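PDB 1OR7: anti-sigma-E factor RseA from Escherichia coli, which holds the extracytoplasmic-function sigma factor sigma-E inactive through its N-terminal cytoplasmic domain until regulated intramembrane proteolysis releases it. Local coordinates for residues B[4-9]-B[27-32]; B[9-14]-B[38-43]. All coordinates share one frame; numbering follows the deposited sequence.

Contact 1: B[4-9]-B[27-32]; sequences EQLSAL and PEMQKT
L6 reaches from helix 3-10 to the first turns of helix 27-44 and meets both M29 and T32 in a small, buried contact of 133 Å² in all, made by apolar side-chain groups and one backbone carbonyl. E4, before it, takes no part across the contact; its OE2 is hydrogen-bonded to a polar side chain on the chain of another protein. Q5 leans on L19 of helix 17-24 and holds the backbone N of Q2 through OE1, as a polar residue near a helix start can. L6 then carries the whole contact through one methyl. With CG anti to the backbone N (chi1 -177°), its side chain extends toward helix 27-44, and CD2 enters the angle between M29 and T32. CD2 of L6 lies 3.5 Å from SD of M29, the two side chains sliding past each other in opposite directions. Its nearest atom across the contact is the carbonyl O of M29, 3.2 Å from CD2 of L6. On its other partner, CD2 of L6 stands 3.7 Å from CB of T32, whose CG2 methyl adds to the apolar surface. Leucine suits this place because one arm of its fork can fill that angle, while flexible M29, bent at chi2 and chi3, brings its sulfur alongside. S7 and A8 lie against the second protein chain, S7 OG bonding a basic side chain; the small alanine also packs on T14. L9 packs on T14, L20 and L23. Helix 17-24 thus lies against both helices of the contact, since L23 also touches M29, while K3 of helix 3-10 lies against M29 and T32.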
ATOM      1  N   GLU B   4       6.173 -11.259  14.574  1.00 15.67           N
ATOM      2  CA  GLU B   4       4.842 -11.833  14.710  1.00 15.17           C
ATOM      3  C   GLU B   4       3.836 -10.770  15.207  1.00 13.73           C
ATOM      4  O   GLU B   4       2.678 -10.748  14.791  1.00 13.15           O
ATOM      5  CB  GLU B   4       4.853 -13.077  15.628  1.00 15.63           C
ATOM      6  CG  GLU B   4       3.503 -13.774  15.703  1.00 17.29           C
ATOM      7  CD  GLU B   4       3.563 -15.156  16.342  1.00 20.05           C
ATOM      8  OE1 GLU B   4       4.542 -15.906  16.135  1.00 24.04           O
ATOM      9  OE2 GLU B   4       2.611 -15.506  17.043  1.00 22.74           O
ATOM     10  N   GLN B   5       4.300  -9.890  16.081  1.00 13.50           N
ATOM     11  CA  GLN B   5       3.498  -8.799  16.603  1.00 13.41           C
ATOM     12  C   GLN B   5       3.231  -7.813  15.476  1.00 13.37           C
ATOM     13  O   GLN B   5       2.128  -7.276  15.350  1.00 12.97           O
ATOM     14  CB  GLN B   5       4.227  -8.103  17.774  1.00 13.55           C
ATOM     15  CG  GLN B   5       4.398  -8.989  18.989  1.00 14.67           C
ATOM     16  CD  GLN B   5       5.107  -8.275  20.150  1.00 16.72           C
ATOM     17  OE1 GLN B   5       6.236  -7.807  20.006  1.00 17.31           O
ATOM     18  NE2 GLN B   5       4.434  -8.175  21.273  1.00 16.17           N
ATOM     19  N   LEU B   6       4.241  -7.562  14.656  1.00 13.33           N
ATOM     20  CA  LEU B   6       4.051  -6.712  13.482  1.00 13.80           C
ATOM     21  C   LEU B   6       2.976  -7.305  12.560  1.00 12.73           C
ATOM     22  O   LEU B   6       2.090  -6.606  12.061  1.00 11.64           O
ATOM     23  CB  LEU B   6       5.397  -6.562  12.771  1.00 14.81           C
ATOM     24  CG  LEU B   6       5.574  -5.693  11.542  1.00 18.71           C
ATOM     25  CD1 LEU B   6       4.559  -4.638  11.490  1.00 24.34           C
ATOM     26  CD2 LEU B   6       6.945  -5.041  11.581  1.00 21.48           C
ATOM     27  N   SER B   7       3.053  -8.610  12.341  1.00 12.10           N
ATOM     28  CA  SER B   7       2.059  -9.315  11.553  1.00 11.11           C
ATOM     29  C   SER B   7       0.665  -9.103  12.140  1.00 10.89           C
ATOM     30  O   SER B   7      -0.278  -8.832  11.423  1.00 11.07           O
ATOM     31  CB  SER B   7       2.362 -10.806  11.548  1.00 10.65           C
ATOM     32  OG  SER B   7       1.600 -11.473  10.574  1.00  8.44           O
ATOM     33  N   ALA B   8       0.514  -9.263  13.443  1.00 11.02           N
ATOM     34  CA  ALA B   8      -0.802  -9.039  14.050  1.00 11.00           C
ATOM     35  C   ALA B   8      -1.284  -7.592  13.899  1.00 11.46           C
ATOM     36  O   ALA B   8      -2.466  -7.331  13.589  1.00  9.99           O
ATOM     37  CB  ALA B   8      -0.813  -9.484  15.530  1.00 10.70           C
ATOM     38  N   LEU B   9      -0.371  -6.644  14.101  1.00 11.75           N
ATOM     39  CA  LEU B   9      -0.702  -5.230  13.971  1.00 12.80           C
ATOM     40  C   LEU B   9      -1.248  -4.861  12.570  1.00 12.88           C
ATOM     41  O   LEU B   9      -2.261  -4.197  12.433  1.00 13.64           O
ATOM     42  CB  LEU B   9       0.558  -4.431  14.241  1.00 13.08           C
ATOM     43  CG  LEU B   9       0.435  -2.928  14.329  1.00 17.10           C
ATOM     44  CD1 LEU B   9      -0.283  -2.558  15.601  1.00 18.44           C
ATOM     45  CD2 LEU B   9       1.839  -2.326  14.298  1.00 20.22           C
ATOM     46  N   PRO B  27      13.894   0.639  12.239  1.00 14.42           N
ATOM     47  CA  PRO B  27      14.116   0.477  10.802  1.00 15.02           C
ATOM     48  C   PRO B  27      13.810  -0.933  10.309  1.00 15.34           C
ATOM     49  O   PRO B  27      13.213  -1.066   9.254  1.00 14.58           O
ATOM     50  CB  PRO B  27      15.600   0.848  10.622  1.00 15.13           C
ATOM     51  CG  PRO B  27      15.900   1.737  11.788  1.00 15.50           C
ATOM     52  CD  PRO B  27      15.072   1.206  12.928  1.00 15.11           C
ATOM     53  N   GLU B  28      14.161  -1.966  11.067  1.00 16.15           N
ATOM     54  CA  GLU B  28      13.947  -3.320  10.586  1.00 17.00           C
ATOM     55  C   GLU B  28      12.457  -3.639  10.539  1.00 16.47           C
ATOM     56  O   GLU B  28      11.987  -4.292   9.610  1.00 16.18           O
ATOM     57  CB  GLU B  28      14.726  -4.325  11.438  1.00 18.31           C
ATOM     58  CG  GLU B  28      14.498  -5.773  11.023  1.00 22.03           C
ATOM     59  CD  GLU B  28      15.091  -6.779  12.001  1.00 28.25           C
ATOM     60  OE1 GLU B  28      15.743  -6.367  12.998  1.00 31.52           O
ATOM     61  OE2 GLU B  28      14.887  -7.996  11.777  1.00 32.49           O
ATOM     62  N   MET B  29      11.714  -3.165  11.532  1.00 15.73           N
ATOM     63  CA  MET B  29      10.283  -3.369  11.540  1.00 16.17           C
ATOM     64  C   MET B  29       9.673  -2.563  10.396  1.00 14.45           C
ATOM     65  O   MET B  29       8.724  -2.997   9.798  1.00 13.03           O
ATOM     66  CB  MET B  29       9.659  -2.969  12.888  1.00 16.82           C
ATOM     67  CG  MET B  29      10.001  -3.901  14.074  1.00 22.81           C
ATOM     68  SD  MET B  29       9.555  -5.811  13.785  1.00 36.24           S
ATOM     69  CE  MET B  29      11.150  -6.424  12.719  1.00 33.24           C
ATOM     70  N   GLN B  30      10.242  -1.409  10.067  1.00 13.77           N
ATOM     71  CA  GLN B  30       9.710  -0.606   8.976  1.00 13.33           C
ATOM     72  C   GLN B  30       9.814  -1.364   7.654  1.00 13.15           C
ATOM     73  O   GLN B  30       8.889  -1.342   6.825  1.00 10.88           O
ATOM     74  CB  GLN B  30      10.393   0.760   8.905  1.00 13.53           C
ATOM     75  CG  GLN B  30       9.848   1.762   9.964  1.00 15.89           C
ATOM     76  CD  GLN B  30      10.841   2.872  10.287  1.00 21.52           C
ATOM     77  OE1 GLN B  30      11.413   3.479   9.382  1.00 26.40           O
ATOM     78  NE2 GLN B  30      11.060   3.127  11.573  1.00 24.66           N
ATOM     79  N   LYS B  31      10.926  -2.064   7.479  1.00 12.94           N
ATOM     80  CA  LYS B  31      11.123  -2.860   6.263  1.00 13.67           C
ATOM     81  C   LYS B  31      10.120  -3.981   6.181  1.00 12.60           C
ATOM     82  O   LYS B  31       9.589  -4.287   5.114  1.00 12.56           O
ATOM     83  CB  LYS B  31      12.546  -3.428   6.214  1.00 14.12           C
ATOM     84  CG  LYS B  31      13.467  -2.600   5.375  1.00 17.14           C
ATOM     85  N   THR B  32       9.855  -4.607   7.319  1.00 12.46           N
ATOM     86  CA  THR B  32       8.883  -5.689   7.369  1.00 11.97           C
ATOM     87  C   THR B  32       7.477  -5.167   7.094  1.00 11.81           C
ATOM     88  O   THR B  32       6.711  -5.779   6.333  1.00 12.49           O
ATOM     89  CB  THR B  32       8.984  -6.359   8.735  1.00 11.83           C
ATOM     90  OG1 THR B  32      10.332  -6.835   8.926  1.00 12.46           O
ATOM     91  CG2 THR B  32       8.121  -7.563   8.802  1.00 13.23           C
TER

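Contact 2: B[9-14]-B[38-43]; sequences LMDGET and LIRDSM
The guanidinium of R40 has the CE methyl of M10 over the centre of one face, 3.4 Å from CZ of R40, while the carbonyl O of M10 and OD1 of D11 sit at its edge. From NH1 of R40 a hydrogen bond of 3.2 Å runs to O of M10, at 151° on the hydrogen; NH2 adds a weak one to the same oxygen. NH2 of R40 also forms a salt bridge with OD1 of D11 at 2.9 Å, the carboxylate and guanidinium planes being 29° apart. Helix 3-10 ends here in a Schellman motif, in which G12 takes the positive phi that glycine readily accepts, and R40 of helix 27-44 grips that end, where a positive charge would suit the helix dipole. Methionine fits the face because its flexible thioether, bent at chi3, brings CE over the flat cation. Replacing R40 by alanine removes the guanidinium, and would probably leave the M10 carbonyl without its NH donors, D11 OD1 without this salt bridge and the M10 methyl with no flat group to cover. OD1 of D11 also forms salt bridges to basic groups of another protein's chain, and OD2 is hydrogen-bonded to an aromatic side chain there, the strongest polar partner of D11. NE of R40 in turn pairs with an acidic side chain of that chain.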
ATOM      1  N   LEU B   9      -0.371  -6.644  14.101  1.00 11.75           N
ATOM      2  CA  LEU B   9      -0.702  -5.230  13.971  1.00 12.80           C
ATOM      3  C   LEU B   9      -1.248  -4.861  12.570  1.00 12.88           C
ATOM      4  O   LEU B   9      -2.261  -4.197  12.433  1.00 13.64           O
ATOM      5  CB  LEU B   9       0.558  -4.431  14.241  1.00 13.08           C
ATOM      6  CG  LEU B   9       0.435  -2.928  14.329  1.00 17.10           C
ATOM      7  CD1 LEU B   9      -0.283  -2.558  15.601  1.00 18.44           C
ATOM      8  CD2 LEU B   9       1.839  -2.326  14.298  1.00 20.22           C
ATOM      9  N   MET B  10      -0.600  -5.320  11.526  1.00 12.59           N
ATOM     10  CA  MET B  10      -1.049  -4.963  10.182  1.00 14.29           C
ATOM     11  C   MET B  10      -2.417  -5.586   9.859  1.00 13.93           C
ATOM     12  O   MET B  10      -3.066  -5.185   8.899  1.00 13.75           O
ATOM     13  CB  MET B  10      -0.051  -5.411   9.162  1.00 14.48           C
ATOM     14  CG  MET B  10      -0.353  -6.797   8.731  1.00 20.43           C
ATOM     15  SD  MET B  10       0.927  -7.247   7.463  1.00 32.92           S
ATOM     16  CE  MET B  10       0.129  -6.557   5.737  1.00 23.86           C
ATOM     17  N   ASP B  11      -2.853  -6.537  10.676  1.00 12.78           N
ATOM     18  CA  ASP B  11      -4.153  -7.164  10.501  1.00 12.71           C
ATOM     19  C   ASP B  11      -5.227  -6.563  11.421  1.00 12.57           C
ATOM     20  O   ASP B  11      -6.364  -7.044  11.469  1.00 12.04           O
ATOM     21  CB  ASP B  11      -4.050  -8.646  10.816  1.00 11.93           C
ATOM     22  CG  ASP B  11      -3.419  -9.456   9.700  1.00 13.91           C
ATOM     23  OD1 ASP B  11      -3.555  -9.080   8.502  1.00 10.04           O
ATOM     24  OD2 ASP B  11      -2.799 -10.515   9.950  1.00 11.06           O
ATOM     25  N   GLY B  12      -4.845  -5.567  12.190  1.00 12.35           N
ATOM     26  CA  GLY B  12      -5.771  -4.904  13.085  1.00 12.77           C
ATOM     27  C   GLY B  12      -6.069  -5.744  14.294  1.00 12.34           C
ATOM     28  O   GLY B  12      -7.012  -5.469  15.030  1.00 13.12           O
ATOM     29  N   GLU B  13      -5.256  -6.762  14.511  1.00 12.47           N
ATOM     30  CA  GLU B  13      -5.549  -7.708  15.554  1.00 13.96           C
ATOM     31  C   GLU B  13      -4.912  -7.303  16.877  1.00 15.12           C
ATOM     32  O   GLU B  13      -5.202  -7.903  17.882  1.00 16.81           O
ATOM     33  CB  GLU B  13      -5.144  -9.111  15.131  1.00 12.94           C
ATOM     34  CG  GLU B  13      -5.987  -9.635  13.966  1.00 12.71           C
ATOM     35  CD  GLU B  13      -7.371 -10.149  14.382  1.00 11.70           C
ATOM     36  OE1 GLU B  13      -7.580 -10.403  15.568  1.00  9.27           O
ATOM     37  OE2 GLU B  13      -8.253 -10.292  13.507  1.00 13.09           O
ATOM     38  N   THR B  14      -4.023  -6.319  16.860  1.00 17.21           N
ATOM     39  CA  THR B  14      -3.579  -5.660  18.078  1.00 18.37           C
ATOM     40  C   THR B  14      -3.466  -4.198  17.717  1.00 19.69           C
ATOM     41  O   THR B  14      -3.116  -3.862  16.593  1.00 19.81           O
ATOM     42  CB  THR B  14      -2.246  -6.166  18.617  1.00 18.87           C
ATOM     43  OG1 THR B  14      -1.842  -5.300  19.683  1.00 20.64           O
ATOM     44  CG2 THR B  14      -1.110  -6.020  17.625  1.00 19.06           C
ATOM     45  N   LEU B  38       3.464  -5.107   0.752  1.00 11.83           N
ATOM     46  CA  LEU B  38       3.663  -5.409  -0.679  1.00 12.20           C
ATOM     47  C   LEU B  38       3.035  -6.780  -0.995  1.00 13.28           C
ATOM     48  O   LEU B  38       2.282  -6.930  -1.972  1.00 13.47           O
ATOM     49  CB  LEU B  38       5.139  -5.379  -1.063  1.00 12.56           C
ATOM     50  CG  LEU B  38       5.498  -5.720  -2.526  1.00 12.39           C
ATOM     51  CD1 LEU B  38       4.816  -4.785  -3.489  1.00 14.79           C
ATOM     52  CD2 LEU B  38       6.980  -5.646  -2.712  1.00 14.24           C
ATOM     53  N   ILE B  39       3.295  -7.764  -0.135  1.00 12.64           N
ATOM     54  CA  ILE B  39       2.691  -9.092  -0.283  1.00 12.28           C
ATOM     55  C   ILE B  39       1.177  -9.007  -0.278  1.00 12.39           C
ATOM     56  O   ILE B  39       0.539  -9.619  -1.130  1.00 12.08           O
ATOM     57  CB  ILE B  39       3.195 -10.037   0.810  1.00 11.67           C
ATOM     58  CG1 ILE B  39       4.646 -10.395   0.518  1.00 13.62           C
ATOM     59  CG2 ILE B  39       2.387 -11.321   0.870  1.00 12.34           C
ATOM     60  CD1 ILE B  39       5.389 -10.973   1.693  1.00 15.10           C
ATOM     61  N   ARG B  40       0.595  -8.263   0.665  1.00 11.60           N
ATOM     62  CA  ARG B  40      -0.853  -8.072   0.681  1.00 11.87           C
ATOM     63  C   ARG B  40      -1.355  -7.473  -0.645  1.00 12.43           C
ATOM     64  O   ARG B  40      -2.358  -7.942  -1.229  1.00 11.65           O
ATOM     65  CB  ARG B  40      -1.267  -7.167   1.839  1.00 11.73           C
ATOM     66  CG  ARG B  40      -2.662  -6.571   1.749  1.00 14.22           C
ATOM     67  CD  ARG B  40      -3.081  -5.772   2.989  1.00 15.39           C
ATOM     68  NE  ARG B  40      -3.145  -6.673   4.117  1.00 13.35           N
ATOM     69  CZ  ARG B  40      -3.278  -6.330   5.355  1.00 14.40           C
ATOM     70  NH1 ARG B  40      -3.389  -5.055   5.715  1.00 15.50           N
ATOM     71  NH2 ARG B  40      -3.351  -7.289   6.263  1.00 15.07           N
ATOM     72  N   ASP B  41      -0.680  -6.431  -1.115  1.00 12.36           N
ATOM     73  CA  ASP B  41      -1.147  -5.761  -2.312  1.00 13.21           C
ATOM     74  C   ASP B  41      -1.093  -6.724  -3.503  1.00 13.41           C
ATOM     75  O   ASP B  41      -2.030  -6.782  -4.304  1.00 14.06           O
ATOM     76  CB  ASP B  41      -0.339  -4.512  -2.561  1.00 12.67           C
ATOM     77  CG  ASP B  41      -0.571  -3.428  -1.507  1.00 14.56           C
ATOM     78  OD1 ASP B  41      -1.564  -3.472  -0.717  1.00 10.11           O
ATOM     79  OD2 ASP B  41       0.228  -2.470  -1.420  1.00 17.28           O
ATOM     80  N   SER B  42      -0.013  -7.489  -3.597  1.00 13.15           N
ATOM     81  CA  SER B  42       0.156  -8.463  -4.662  1.00 14.16           C
ATOM     82  C   SER B  42      -0.949  -9.485  -4.618  1.00 14.30           C
ATOM     83  O   SER B  42      -1.577  -9.745  -5.620  1.00 13.81           O
ATOM     84  CB  SER B  42       1.504  -9.170  -4.568  1.00 13.88           C
ATOM     85  OG  SER B  42       1.712 -10.038  -5.684  1.00 15.04           O
ATOM     86  N   MET B  43      -1.203 -10.048  -3.450  1.00 14.23           N
ATOM     87  CA  MET B  43      -2.209 -11.071  -3.340  1.00 15.54           C
ATOM     88  C   MET B  43      -3.599 -10.542  -3.676  1.00 16.19           C
ATOM     89  O   MET B  43      -4.403 -11.229  -4.289  1.00 16.36           O
ATOM     90  CB  MET B  43      -2.220 -11.635  -1.919  1.00 16.10           C
ATOM     91  CG  MET B  43      -1.017 -12.463  -1.562  1.00 16.58           C
ATOM     92  SD  MET B  43      -1.219 -13.152   0.275  1.00 24.71           S
ATOM     93  CE  MET B  43      -2.634 -14.484   0.015  1.00 18.17           C
TER

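The two contacts, with centres 10 Å apart, both connect helix 3-10, or the turn that follows it, to helix 27-44 within the N-terminal domain of RseA. Contact 1 joins the body of helix 3-10 to the start of helix 27-44, whereas contact 2 ties the end of the short helix to a site farther along the long one. Their segments alternate in sequence, in the order 4-9, 9-14, 27-32 and 38-43, sharing L9. A probable hydrogen bond from E13 N to A8 O, 3.0 Å, also links them. Contact 1 is mostly van der Waals packing, contact 2 largely polar, and residues of both touch the second protein chain, consistent with a region sufficient to repress sigma-E.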